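Local coordinates for protein Cif-like 1 (Burkholderia cenocepacia, PDB 7JQY) that is a Cif-like epoxide hydrolase of the alpha/beta hydrolase fold, crystallised as an octamer and probably opening epoxide rings by hydrolysis, at residues T153-W156 against D157-K160. The protein carries 1 engineered substitution. Sequence-based numbering, arbitrary orientation.
Sequences TRIW and DEAK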
# COMPACT_ATOMS: atom_id res chain seq x y z
N THR B 153 23.92 -16.59 -33.04
CA THR B 153 24.95 -15.88 -33.78
C THR B 153 26.11 -15.54 -32.84
O THR B 153 25.98 -15.55 -31.62
CB THR B 153 24.38 -14.61 -34.42
OG1 THR B 153 23.93 -13.70 -33.40
CG2 THR B 153 23.21 -14.96 -35.33
N ARG B 154 27.26 -15.20 -33.43
CA ARG B 154 28.39 -14.86 -32.57
C ARG B 154 28.23 -13.47 -31.99
O ARG B 154 28.68 -13.22 -30.87
CB ARG B 154 29.73 -15.00 -33.30
CG ARG B 154 29.76 -14.52 -34.74
CD ARG B 154 30.87 -15.25 -35.49
NE ARG B 154 31.52 -14.40 -36.47
CZ ARG B 154 32.56 -13.62 -36.21
NH1 ARG B 154 33.10 -12.88 -37.17
NH2 ARG B 154 33.06 -13.57 -34.98
N ILE B 155 27.50 -12.59 -32.68
CA ILE B 155 27.15 -11.31 -32.07
C ILE B 155 26.35 -11.55 -30.80
O ILE B 155 26.55 -10.89 -29.78
CB ILE B 155 26.36 -10.44 -33.07
CG1 ILE B 155 27.14 -10.26 -34.37
CG2 ILE B 155 26.01 -9.09 -32.45
CD1 ILE B 155 28.37 -9.35 -34.24
N TRP B 156 25.45 -12.54 -30.84
CA TRP B 156 24.70 -12.91 -29.64
C TRP B 156 25.62 -13.51 -28.58
O TRP B 156 25.55 -13.15 -27.40
CB TRP B 156 23.57 -13.88 -30.02
CG TRP B 156 22.85 -14.48 -28.85
CD1 TRP B 156 23.21 -15.59 -28.14
CD2 TRP B 156 21.62 -14.02 -28.27
NE1 TRP B 156 22.29 -15.84 -27.15
CE2 TRP B 156 21.30 -14.89 -27.21
CE3 TRP B 156 20.76 -12.95 -28.55
CZ2 TRP B 156 20.16 -14.73 -26.42
CZ3 TRP B 156 19.62 -12.79 -27.76
CH2 TRP B 156 19.33 -13.67 -26.71
N ASP B 157 26.49 -14.43 -29.00
CA ASP B 157 27.35 -15.12 -28.03
C ASP B 157 28.41 -14.19 -27.45
O ASP B 157 28.83 -14.38 -26.31
CB ASP B 157 27.99 -16.35 -28.66
CG ASP B 157 26.98 -17.48 -28.88
OD1 ASP B 157 26.91 -18.01 -30.01
OD2 ASP B 157 26.25 -17.83 -27.93
N GLU B 158 28.82 -13.17 -28.20
CA GLU B 158 29.84 -12.27 -27.68
C GLU B 158 29.27 -11.28 -26.68
O GLU B 158 29.96 -10.92 -25.71
CB GLU B 158 30.51 -11.50 -28.83
CG GLU B 158 31.37 -12.35 -29.76
CD GLU B 158 31.70 -11.63 -31.06
OE1 GLU B 158 32.41 -12.22 -31.91
OE2 GLU B 158 31.27 -10.47 -31.23
N ALA B 159 28.00 -10.89 -26.84
CA ALA B 159 27.35 -10.08 -25.82
C ALA B 159 27.24 -10.84 -24.51
O ALA B 159 27.41 -10.26 -23.43
CB ALA B 159 25.97 -9.64 -26.31
N LYS B 160 27.02 -12.15 -24.59
CA LYS B 160 26.91 -12.97 -23.40
C LYS B 160 28.26 -13.13 -22.72
O LYS B 160 28.37 -13.00 -21.49
CB LYS B 160 26.33 -14.33 -23.77
CG LYS B 160 25.81 -15.17 -22.62
CD LYS B 160 24.75 -16.16 -23.11
CE LYS B 160 25.35 -17.53 -23.38
NZ LYS B 160 24.38 -18.65 -23.23
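R154 O accepts a hydrogen bond from E158 N at 2.7 Å, and D157 N donates to T153 O at 2.9 Å. These i to i+4 bonds open the first turn of helix 154-161. A159 N to I155 O follows, and K160 N to W156 O is weak. T153 is the N-cap: its OG1 accepts from W156 N at 3.2 Å and is also hydrogen-bonded to V150 O. R154 N is hydrogen-bonded to E269, and I155 packs on K262 and M266 of helix 262-268. R154 and E158 lie side by side and point the same way. NH2 of R154 meets OE1 of E158 at 3.4 Å in a long salt bridge, with guanidinium and carboxylate planes 82° apart. The E158 chain runs extended beyond CG (chi2 165°), which carries its carboxylate out beside the arginine. On another side of the helix, OD2 of D157 lies in plane at the edge of the W156 ring, 3.8 Å from CD1. F231 packs against this ring edge-to-face. W156 NE1 donates to E235 OE2, and K160 NZ forms a salt bridge with the same oxygen. The two flanks thus carry different polar networks: an exposed ion pair, and a shared carboxylate joining helix 154-161 to helix 231-241.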